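Alpha-galactosidase 1 (Saccharomyces cerevisiae, PDB 3LRK) hydrolyses terminal, non-reducing alpha-D-galactose residues from alpha-D-galactosides as a secreted, glycosylated homotetramer of glycoside hydrolase family 27. Local coordinates at residues A[57-62]-A[302-307]; A[419-424]-A[436-441]; A[53-58]-A[410-415]. The protein carries 1 engineered substitution. All coordinates share one frame; numbering follows the deposited sequence.

Contact 1 of 3, residues A[57-62]-A[302-307]; sequences SDLGLK and SSYSIY. With NAG (2-acetamido-2-deoxy-beta-D-glucopyranose), chain F.
L59 and L61 converge on the CE1 corner of the Y304 ring. The CB of L59 lies 3.8 Å from CE1 of Y304 and comes to it from one side of the ring plane, whereas the branch carbon CG of L61, 4.0 Å from the same atom, meets the ring edge near its plane. A second, looser touch extends the apolar patch along the helix: CD2 of L61 comes to 4.4 Å from CB of Y307, whose ring turns away to bond the carbonyl of V266 through its hydroxyl. I409 and L420 also pack against Y304.

At the polar end of the ring, the phenol OH of Y304 donates to O of L59 at 2.7 Å. This oxygen lies in the ring plane, while the hydroxyl sits in the carbonyl plane on a lone pair, with a C=O...O angle of 134°. The ring reaches it because CG of Y304 is anti to its backbone N (chi1 175°). On the far end of helix 301-307, OG of S302 is hydrogen-bonded to O6 of an N-acetylglucosamine at 3.0 Å.

The acceptor carbonyl immediately precedes G60, which has positive phi (77°) and ends helix 46-58 in a Schellman motif. The contact thus ties a helix C-terminus to helix 301-307, which follows the last strand, 290-292, of the catalytic (beta/alpha)8 barrel.

Contact 2 of 3, residues A[419-424]-A[436-441]; sequences ILYNAT and DTRLFG. With NAG (2-acetamido-2-deoxy-beta-D-glucopyranose), chain C; NAG (2-acetamido-2-deoxy-beta-D-glucopyranose), chain B.
Y421 swings its ring toward segment 436-441 with CG anti to its backbone N (chi1 -174°), while the end of the L439 side chain comes nearer than its CB and brings both methyls to the tyrosine. CD2 of L439 stands 3.5 Å from the centroid of the Y421 ring and only 5° off the ring normal, a CH-pi contact almost exactly over the middle of the face. The other methyl, CD1, lies toward the hydroxyl end, 3.6 Å from OH of Y421. That hydroxyl is hydrogen-bonded to OE1 of Q426.

The ring edge faces charged groups. NE of R438 lies 3.5 Å from CD1 of Y421 near the ring plane, and the guanidinium is turned 31° from the ring, so this is an edge approach and not a cation-pi stack. The arginine chain bends at chi3, and the D436 carboxylate lies over one face of the guanidinium, with OD1 of D436 3.2 Å above the plane of the R438 group and over its centre. From that same side OD2 of D436 forms a salt bridge with NH2 of R438 at 2.8 Å, so the pair does not meet end-on in the guanidinium plane.

D436 is the N-cap of the short, weakly bonded helix 437-440: its OD1 uses the anti lone pair to accept from N of R438 at 3.0 Å. The two carboxylate oxygens therefore hold the backbone and the side chain of the same residue, and OD2 also lies in plane at the ring edge, 3.7 Å from CE1 of Y421.

Next along the chain from Y421, N422 is N-glycosylated, its ND2 bonded covalently to C1 of an N-acetylglucosamine. OG1 of T424 is hydrogen-bonded to OD1 of D63.

Contact 3 of 3, residues A[53-58]-A[410-415]; sequences ADRISD and LGRNKT
A Schellman motif ends helix 403-410, with R412 in positive phi as its C-prime residue, and the nearby carbonyl of L410 receives the side chain of R55. The contact so joins helix 46-58 of the barrel to the end of helix 403-410 in the C-terminal region. NH1 and NH2 of R55 both donate to O of L410, each at 3.0 Å, with N-H...O angles of 147° and 148°. The oxygen lies exactly in the guanidinium plane, an end-on grip in which two nitrogens donate to one oxygen. On the leucine itself, CD2 approaches NH2 of R55 to 3.5 Å. NE of R55 points elsewhere, to the carbonyl of V296.

R412 folds back over one face of the R55 guanidinium, the two planes 30° apart. NH1 of R412 is 3.5 Å from NH1 of R55; two donors, they form no hydrogen bond.

Three N-H groups of R55 are thus spent on two main-chain carbonyls, fixing the rotation of its guanidinium. A C-terminal helix carbonyl carries partial negative charge, which would favour the cation, and D58, with OD2 at 5.6 Å from NH1 of R412, may ease the like-charge approach of the arginines without pairing directly.

Contacts 1 and 3 start from the same part of the chain, sharing S57 and D58 on helix 46-58, and their centres lie about 8 Å apart. They join physically where L59 and Y304 pack on L410. Contact 2 is the later and more local closure, about 13 Å from contact 1 and about 18 Å from contact 3; its segment 419-424 follows 410-415 after a short link, and L420 packs against L59 and Y304. Contact 1 joins two parts of the barrel, whereas contact 3 spans some 350 residues to the end of helix 403-410 and the turn after it. Contact 3 and these L410 and L420 touches dock residues 403-441 on the barrel; contact 2 closes that excursion on itself.

Contact 1 of 3, residues A[57-62]-A[302-307]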
loop_
_atom_site.group_PDB
_atom_site.type_symbol
_atom_site.label_atom_id
_atom_site.label_comp_id
_atom_site.label_asym_id
_atom_site.label_seq_id
_atom_site.Cartn_x
_atom_site.Cartn_y
_atom_site.Cartn_z
ATOM N N SER A 57 -44.202 -4.656 13.785
ATOM C CA SER A 57 -45.149 -3.825 14.522
ATOM C C SER A 57 -45.711 -4.566 15.752
ATOM O O SER A 57 -45.625 -4.059 16.880
ATOM C CB SER A 57 -46.285 -3.360 13.601
ATOM O OG SER A 57 -47.076 -2.374 14.240
ATOM N N ASP A 58 -46.264 -5.760 15.528
ATOM C CA ASP A 58 -46.958 -6.511 16.595
ATOM C C ASP A 58 -46.025 -6.946 17.728
ATOM O O ASP A 58 -46.437 -6.977 18.893
ATOM C CB ASP A 58 -47.730 -7.713 16.033
ATOM C CG ASP A 58 -48.898 -7.308 15.152
ATOM O OD1 ASP A 58 -49.380 -6.153 15.253
ATOM O OD2 ASP A 58 -49.345 -8.157 14.347
ATOM N N LEU A 59 -44.768 -7.249 17.395
ATOM C CA LEU A 59 -43.755 -7.570 18.417
ATOM C C LEU A 59 -43.293 -6.351 19.220
ATOM O O LEU A 59 -42.509 -6.485 20.160
ATOM C CB LEU A 59 -42.545 -8.304 17.805
ATOM C CG LEU A 59 -42.790 -9.675 17.156
ATOM C CD1 LEU A 59 -41.506 -10.198 16.505
ATOM C CD2 LEU A 59 -43.370 -10.709 18.144
ATOM N N GLY A 60 -43.774 -5.167 18.850
ATOM C CA GLY A 60 -43.430 -3.934 19.562
ATOM C C GLY A 60 -42.032 -3.449 19.212
ATOM O O GLY A 60 -41.505 -2.548 19.853
ATOM N N LEU A 61 -41.433 -4.067 18.193
ATOM C CA LEU A 61 -40.089 -3.698 17.741
ATOM C C LEU A 61 -40.091 -2.394 16.949
ATOM O O LEU A 61 -39.158 -1.591 17.065
ATOM C CB LEU A 61 -39.450 -4.839 16.946
ATOM C CG LEU A 61 -39.012 -6.048 17.788
ATOM C CD1 LEU A 61 -38.441 -7.140 16.907
ATOM C CD2 LEU A 61 -38.004 -5.644 18.874
ATOM N N LYS A 62 -41.154 -2.174 16.172
ATOM C CA LYS A 62 -41.352 -0.902 15.465
ATOM C C LYS A 62 -41.298 0.283 16.433
ATOM O O LYS A 62 -40.573 1.256 16.201
ATOM C CB LYS A 62 -42.678 -0.899 14.699
ATOM C CG LYS A 62 -42.978 0.414 13.949
ATOM C CD LYS A 62 -44.419 0.445 13.412
ATOM C CE LYS A 62 -45.420 0.858 14.496
ATOM N NZ LYS A 62 -46.831 0.677 14.054
ATOM N N SER A 302 -34.495 -16.109 22.647
ATOM C CA SER A 302 -33.301 -15.425 23.154
ATOM C C SER A 302 -32.878 -14.280 22.237
ATOM O O SER A 302 -32.419 -13.232 22.709
ATOM C CB SER A 302 -32.135 -16.391 23.383
ATOM O OG SER A 302 -31.727 -17.057 22.191
ATOM N N SER A 303 -33.027 -14.489 20.931
ATOM C CA SER A 303 -32.654 -13.472 19.944
ATOM C C SER A 303 -33.611 -12.287 19.988
ATOM O O SER A 303 -33.181 -11.129 19.955
ATOM C CB SER A 303 -32.587 -14.082 18.547
ATOM O OG SER A 303 -31.589 -15.087 18.494
ATOM N N TYR A 304 -34.908 -12.578 20.082
ATOM C CA TYR A 304 -35.930 -11.541 20.257
ATOM C C TYR A 304 -35.654 -10.626 21.455
ATOM O O TYR A 304 -35.758 -9.415 21.333
ATOM C CB TYR A 304 -37.333 -12.167 20.351
ATOM C CG TYR A 304 -38.453 -11.195 20.662
ATOM C CD1 TYR A 304 -38.705 -10.073 19.850
ATOM C CD2 TYR A 304 -39.299 -11.418 21.750
ATOM C CE1 TYR A 304 -39.752 -9.191 20.150
ATOM C CE2 TYR A 304 -40.326 -10.559 22.046
ATOM C CZ TYR A 304 -40.563 -9.454 21.253
ATOM O OH TYR A 304 -41.614 -8.619 21.601
ATOM N N SER A 305 -35.292 -11.193 22.606
ATOM C CA SER A 305 -35.050 -10.350 23.785
ATOM C C SER A 305 -33.727 -9.575 23.700
ATOM O O SER A 305 -33.537 -8.581 24.405
ATOM C CB SER A 305 -35.122 -11.154 25.080
ATOM O OG SER A 305 -34.097 -12.111 25.135
ATOM N N ILE A 306 -32.817 -10.039 22.844
ATOM C CA ILE A 306 -31.613 -9.260 22.542
ATOM C C ILE A 306 -32.004 -7.996 21.747
ATOM O O ILE A 306 -31.688 -6.870 22.162
ATOM C CB ILE A 306 -30.521 -10.128 21.856
ATOM C CG1 ILE A 306 -29.899 -11.068 22.900
ATOM C CG2 ILE A 306 -29.424 -9.246 21.210
ATOM C CD1 ILE A 306 -29.160 -12.244 22.334
ATOM N N TYR A 307 -32.738 -8.183 20.647
ATOM C CA TYR A 307 -33.218 -7.057 19.829
ATOM C C TYR A 307 -34.088 -6.073 20.610
ATOM O O TYR A 307 -34.214 -4.915 20.228
ATOM C CB TYR A 307 -34.044 -7.558 18.649
ATOM C CG TYR A 307 -33.247 -8.082 17.478
ATOM C CD1 TYR A 307 -33.442 -9.382 17.014
ATOM C CD2 TYR A 307 -32.311 -7.268 16.819
ATOM C CE1 TYR A 307 -32.719 -9.875 15.918
ATOM C CE2 TYR A 307 -31.580 -7.753 15.726
ATOM C CZ TYR A 307 -31.790 -9.050 15.286
ATOM O OH TYR A 307 -31.068 -9.519 14.216
HETATM C C1 NAG F . -32.504 -18.488 26.671
HETATM C C2 NAG F . -31.525 -18.775 27.819
HETATM C C3 NAG F . -30.072 -18.858 27.344
HETATM C C4 NAG F . -29.911 -19.704 26.083
HETATM C C5 NAG F . -30.975 -19.362 25.043
HETATM C C6 NAG F . -30.897 -20.312 23.851
HETATM C C7 NAG F . -32.249 -18.108 30.038
HETATM C C8 NAG F . -33.467 -17.301 30.411
HETATM N N2 NAG F . -31.652 -17.796 28.887
HETATM O O3 NAG F . -29.273 -19.438 28.352
HETATM O O4 NAG F . -28.616 -19.516 25.550
HETATM O O5 NAG F . -32.268 -19.427 25.630
HETATM O O6 NAG F . -31.836 -19.934 22.871
HETATM O O7 NAG F . -31.852 -19.014 30.777
#

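Contact 2 of 3, residues A[419-424]-A[436-441]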
loop_
_atom_site.group_PDB
_atom_site.type_symbol
_atom_site.label_atom_id
_atom_site.label_comp_id
_atom_site.label_asym_id
_atom_site.label_seq_id
_atom_site.Cartn_x
_atom_site.Cartn_y
_atom_site.Cartn_z
ATOM N N ILE A 419 -44.671 -4.392 28.042
ATOM C CA ILE A 419 -43.486 -5.200 28.346
ATOM C C ILE A 419 -42.236 -4.565 27.720
ATOM O O ILE A 419 -41.299 -4.200 28.439
ATOM C CB ILE A 419 -43.658 -6.686 27.908
ATOM C CG1 ILE A 419 -44.834 -7.332 28.662
ATOM C CG2 ILE A 419 -42.356 -7.480 28.137
ATOM C CD1 ILE A 419 -45.200 -8.724 28.201
ATOM N N LEU A 420 -42.231 -4.419 26.392
ATOM C CA LEU A 420 -41.171 -3.665 25.709
ATOM C C LEU A 420 -41.348 -2.165 25.914
ATOM O O LEU A 420 -42.475 -1.667 25.973
ATOM C CB LEU A 420 -41.112 -3.975 24.208
ATOM C CG LEU A 420 -40.993 -5.392 23.631
ATOM C CD1 LEU A 420 -40.284 -5.328 22.275
ATOM C CD2 LEU A 420 -40.295 -6.389 24.537
ATOM N N TYR A 421 -40.226 -1.456 26.030
ATOM C CA TYR A 421 -40.216 0.001 26.070
ATOM C C TYR A 421 -40.778 0.581 24.770
ATOM O O TYR A 421 -40.456 0.094 23.683
ATOM C CB TYR A 421 -38.789 0.499 26.291
ATOM C CG TYR A 421 -38.662 1.987 26.491
ATOM C CD1 TYR A 421 -38.833 2.556 27.754
ATOM C CD2 TYR A 421 -38.350 2.826 25.422
ATOM C CE1 TYR A 421 -38.706 3.928 27.942
ATOM C CE2 TYR A 421 -38.221 4.191 25.597
ATOM C CZ TYR A 421 -38.399 4.735 26.861
ATOM O OH TYR A 421 -38.277 6.085 27.033
ATOM N N ASN A 422 -41.618 1.607 24.897
ATOM C CA ASN A 422 -42.235 2.281 23.750
ATOM C C ASN A 422 -41.558 3.635 23.520
ATOM O O ASN A 422 -41.873 4.627 24.182
ATOM C CB ASN A 422 -43.762 2.414 23.946
ATOM C CG ASN A 422 -44.507 2.817 22.663
ATOM O OD1 ASN A 422 -43.937 3.434 21.764
ATOM N ND2 ASN A 422 -45.802 2.462 22.594
ATOM N N ALA A 423 -40.606 3.654 22.587
ATOM C CA ALA A 423 -39.838 4.859 22.268
ATOM C C ALA A 423 -40.661 5.880 21.478
ATOM O O ALA A 423 -40.365 7.078 21.503
ATOM C CB ALA A 423 -38.556 4.497 21.506
ATOM N N THR A 424 -41.686 5.404 20.773
ATOM C CA THR A 424 -42.601 6.297 20.056
ATOM C C THR A 424 -43.387 7.143 21.060
ATOM O O THR A 424 -43.624 8.330 20.837
ATOM C CB THR A 424 -43.589 5.515 19.159
ATOM O OG1 THR A 424 -42.870 4.612 18.310
ATOM C CG2 THR A 424 -44.406 6.461 18.288
ATOM N N ASP A 436 -35.791 6.482 33.908
ATOM C CA ASP A 436 -36.543 5.264 33.591
ATOM C C ASP A 436 -35.681 4.014 33.772
ATOM O O ASP A 436 -34.642 3.859 33.122
ATOM C CB ASP A 436 -37.115 5.331 32.169
ATOM C CG ASP A 436 -38.250 4.345 31.943
ATOM O OD1 ASP A 436 -38.058 3.130 32.165
ATOM O OD2 ASP A 436 -39.337 4.792 31.520
ATOM N N THR A 437 -36.131 3.137 34.666
ATOM C CA THR A 437 -35.411 1.916 35.040
ATOM C C THR A 437 -35.115 1.010 33.836
ATOM O O THR A 437 -34.067 0.354 33.775
ATOM C CB THR A 437 -36.194 1.140 36.141
ATOM O OG1 THR A 437 -36.379 1.997 37.279
ATOM C CG2 THR A 437 -35.449 -0.124 36.584
ATOM N N ARG A 438 -36.033 0.999 32.875
ATOM C CA ARG A 438 -35.909 0.141 31.701
ATOM C C ARG A 438 -34.753 0.535 30.771
ATOM O O ARG A 438 -34.289 -0.289 29.981
ATOM C CB ARG A 438 -37.231 0.091 30.935
ATOM C CG ARG A 438 -38.376 -0.497 31.745
ATOM C CD ARG A 438 -39.670 -0.585 30.941
ATOM N NE ARG A 438 -40.118 0.704 30.404
ATOM C CZ ARG A 438 -40.724 1.658 31.107
ATOM N NH1 ARG A 438 -40.960 1.496 32.404
ATOM N NH2 ARG A 438 -41.092 2.786 30.512
ATOM N N LEU A 439 -34.281 1.777 30.885
ATOM C CA LEU A 439 -33.209 2.277 30.016
ATOM C C LEU A 439 -31.811 2.267 30.653
ATOM O O LEU A 439 -30.820 2.540 29.974
ATOM C CB LEU A 439 -33.541 3.682 29.489
ATOM C CG LEU A 439 -34.881 3.937 28.785
ATOM C CD1 LEU A 439 -34.926 5.357 28.269
ATOM C CD2 LEU A 439 -35.140 2.947 27.650
ATOM N N PHE A 440 -31.724 1.958 31.944
ATOM C CA PHE A 440 -30.439 1.995 32.648
ATOM C C PHE A 440 -29.922 0.627 33.081
ATOM O O PHE A 440 -28.740 0.477 33.395
ATOM C CB PHE A 440 -30.499 2.953 33.850
ATOM C CG PHE A 440 -30.474 4.401 33.465
ATOM C CD1 PHE A 440 -31.652 5.137 33.400
ATOM C CD2 PHE A 440 -29.269 5.030 33.149
ATOM C CE1 PHE A 440 -31.635 6.479 33.033
ATOM C CE2 PHE A 440 -29.239 6.371 32.776
ATOM C CZ PHE A 440 -30.428 7.101 32.725
ATOM N N GLY A 441 -30.805 -0.368 33.067
ATOM C CA GLY A 441 -30.502 -1.671 33.641
ATOM C C GLY A 441 -30.539 -1.589 35.158
ATOM O O GLY A 441 -31.265 -0.770 35.725
HETATM C C1 NAG C . -46.506 2.878 21.394
HETATM C C2 NAG C . -47.566 1.858 20.964
HETATM C C3 NAG C . -48.363 2.290 19.728
HETATM C C4 NAG C . -48.730 3.778 19.661
HETATM C C5 NAG C . -47.775 4.693 20.447
HETATM C C6 NAG C . -48.531 5.926 20.930
HETATM C C7 NAG C . -47.034 -0.441 21.549
HETATM C C8 NAG C . -46.684 -1.792 21.004
HETATM N N2 NAG C . -46.960 0.571 20.692
HETATM O O3 NAG C . -49.550 1.523 19.657
HETATM O O4 NAG C . -48.695 4.166 18.293
HETATM O O5 NAG C . -47.181 4.097 21.593
HETATM O O6 NAG C . -47.616 6.976 21.129
HETATM O O7 NAG C . -47.365 -0.305 22.724
HETATM C C1 NAG B . -49.979 4.562 17.749
HETATM C C2 NAG B . -49.720 5.478 16.540
HETATM C C3 NAG B . -50.992 5.769 15.735
HETATM C C4 NAG B . -51.731 4.467 15.424
HETATM C C5 NAG B . -52.019 3.728 16.738
HETATM C C6 NAG B . -52.799 2.428 16.521
HETATM C C7 NAG B . -47.895 7.128 16.490
HETATM C C8 NAG B . -47.438 8.483 16.949
HETATM N N2 NAG B . -49.082 6.718 16.958
HETATM O O3 NAG B . -50.671 6.432 14.529
HETATM O O4 NAG B . -52.906 4.719 14.675
HETATM O O5 NAG B . -50.792 3.446 17.400
HETATM O O6 NAG B . -52.071 1.527 15.709
HETATM O O7 NAG B . -47.181 6.468 15.725
#

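Contact 3 of 3, residues A[53-58]-A[410-415]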
loop_
_atom_site.group_PDB
_atom_site.type_symbol
_atom_site.label_atom_id
_atom_site.label_comp_id
_atom_site.label_asym_id
_atom_site.label_seq_id
_atom_site.Cartn_x
_atom_site.Cartn_y
_atom_site.Cartn_z
ATOM N N ALA A 53 -43.495 -6.598 8.169
ATOM C CA ALA A 53 -43.760 -5.315 8.784
ATOM C C ALA A 53 -44.847 -5.442 9.852
ATOM O O ALA A 53 -44.718 -4.863 10.923
ATOM C CB ALA A 53 -44.155 -4.292 7.729
ATOM N N ASP A 54 -45.908 -6.198 9.552
ATOM C CA ASP A 54 -46.981 -6.462 10.526
ATOM C C ASP A 54 -46.414 -7.116 11.780
ATOM O O ASP A 54 -46.756 -6.724 12.897
ATOM C CB ASP A 54 -48.070 -7.367 9.926
ATOM C CG ASP A 54 -49.009 -6.629 8.973
ATOM O OD1 ASP A 54 -48.919 -5.391 8.821
ATOM O OD2 ASP A 54 -49.864 -7.303 8.374
ATOM N N ARG A 55 -45.548 -8.109 11.581
ATOM C CA ARG A 55 -44.890 -8.838 12.672
ATOM C C ARG A 55 -43.976 -7.927 13.494
ATOM O O ARG A 55 -43.998 -7.987 14.715
ATOM C CB ARG A 55 -44.114 -10.040 12.117
ATOM C CG ARG A 55 -43.278 -10.841 13.122
ATOM C CD ARG A 55 -44.130 -11.661 14.085
ATOM N NE ARG A 55 -43.393 -12.804 14.632
ATOM C CZ ARG A 55 -43.844 -13.613 15.593
ATOM N NH1 ARG A 55 -45.033 -13.413 16.157
ATOM N NH2 ARG A 55 -43.093 -14.628 15.999
ATOM N N ILE A 56 -43.194 -7.073 12.827
ATOM C CA ILE A 56 -42.297 -6.139 13.530
ATOM C C ILE A 56 -43.093 -5.122 14.350
ATOM O O ILE A 56 -42.709 -4.774 15.468
ATOM C CB ILE A 56 -41.298 -5.448 12.550
ATOM C CG1 ILE A 56 -40.307 -6.492 12.013
ATOM C CG2 ILE A 56 -40.550 -4.288 13.227
ATOM C CD1 ILE A 56 -39.343 -5.975 10.971
ATOM N N SER A 57 -44.202 -4.656 13.785
ATOM C CA SER A 57 -45.149 -3.825 14.522
ATOM C C SER A 57 -45.711 -4.566 15.752
ATOM O O SER A 57 -45.625 -4.059 16.880
ATOM C CB SER A 57 -46.285 -3.360 13.601
ATOM O OG SER A 57 -47.076 -2.374 14.240
ATOM N N ASP A 58 -46.264 -5.760 15.528
ATOM C CA ASP A 58 -46.958 -6.511 16.595
ATOM C C ASP A 58 -46.025 -6.946 17.728
ATOM O O ASP A 58 -46.437 -6.977 18.893
ATOM C CB ASP A 58 -47.730 -7.713 16.033
ATOM C CG ASP A 58 -48.898 -7.308 15.152
ATOM O OD1 ASP A 58 -49.380 -6.153 15.253
ATOM O OD2 ASP A 58 -49.345 -8.157 14.347
ATOM N N LEU A 410 -43.763 -14.164 21.094
ATOM C CA LEU A 410 -43.547 -14.692 19.741
ATOM C C LEU A 410 -44.629 -15.671 19.286
ATOM O O LEU A 410 -44.944 -15.736 18.097
ATOM C CB LEU A 410 -42.176 -15.356 19.619
ATOM C CG LEU A 410 -40.958 -14.431 19.681
ATOM C CD1 LEU A 410 -39.726 -15.253 20.001
ATOM C CD2 LEU A 410 -40.783 -13.618 18.395
ATOM N N GLY A 411 -45.178 -16.431 20.234
ATOM C CA GLY A 411 -46.244 -17.401 19.948
ATOM C C GLY A 411 -47.637 -16.795 19.931
ATOM O O GLY A 411 -48.637 -17.521 19.828
ATOM N N ARG A 412 -47.692 -15.464 20.029
ATOM C CA ARG A 412 -48.934 -14.675 20.027
ATOM C C ARG A 412 -49.882 -15.014 21.186
ATOM O O ARG A 412 -51.102 -14.906 21.061
ATOM C CB ARG A 412 -49.658 -14.765 18.673
ATOM C CG ARG A 412 -48.783 -14.463 17.466
ATOM C CD ARG A 412 -49.444 -14.936 16.185
ATOM N NE ARG A 412 -48.481 -15.568 15.282
ATOM C CZ ARG A 412 -47.775 -14.926 14.356
ATOM N NH1 ARG A 412 -47.914 -13.615 14.187
ATOM N NH2 ARG A 412 -46.925 -15.602 13.593
ATOM N N ASN A 413 -49.309 -15.415 22.316
ATOM C CA ASN A 413 -50.085 -15.676 23.521
ATOM C C ASN A 413 -50.034 -14.503 24.504
ATOM O O ASN A 413 -50.925 -14.349 25.348
ATOM C CB ASN A 413 -49.636 -16.990 24.174
ATOM C CG ASN A 413 -50.069 -18.218 23.369
ATOM O OD1 ASN A 413 -51.261 -18.424 23.112
ATOM N ND2 ASN A 413 -49.099 -19.040 22.973
ATOM N N LYS A 414 -48.988 -13.684 24.373
ATOM C CA LYS A 414 -48.819 -12.452 25.146
ATOM C C LYS A 414 -48.546 -11.267 24.222
ATOM O O LYS A 414 -47.941 -11.431 23.163
ATOM C CB LYS A 414 -47.669 -12.590 26.144
ATOM C CG LYS A 414 -48.076 -13.194 27.473
ATOM C CD LYS A 414 -47.031 -12.955 28.550
ATOM C CE LYS A 414 -47.516 -13.491 29.892
ATOM N NZ LYS A 414 -46.579 -13.158 31.004
ATOM N N THR A 415 -49.000 -10.081 24.625
ATOM C CA THR A 415 -48.731 -8.851 23.877
ATOM C C THR A 415 -47.437 -8.209 24.368
ATOM O O THR A 415 -47.100 -8.302 25.553
ATOM C CB THR A 415 -49.872 -7.811 24.006
ATOM O OG1 THR A 415 -50.039 -7.448 25.386
ATOM C CG2 THR A 415 -51.183 -8.364 23.448
#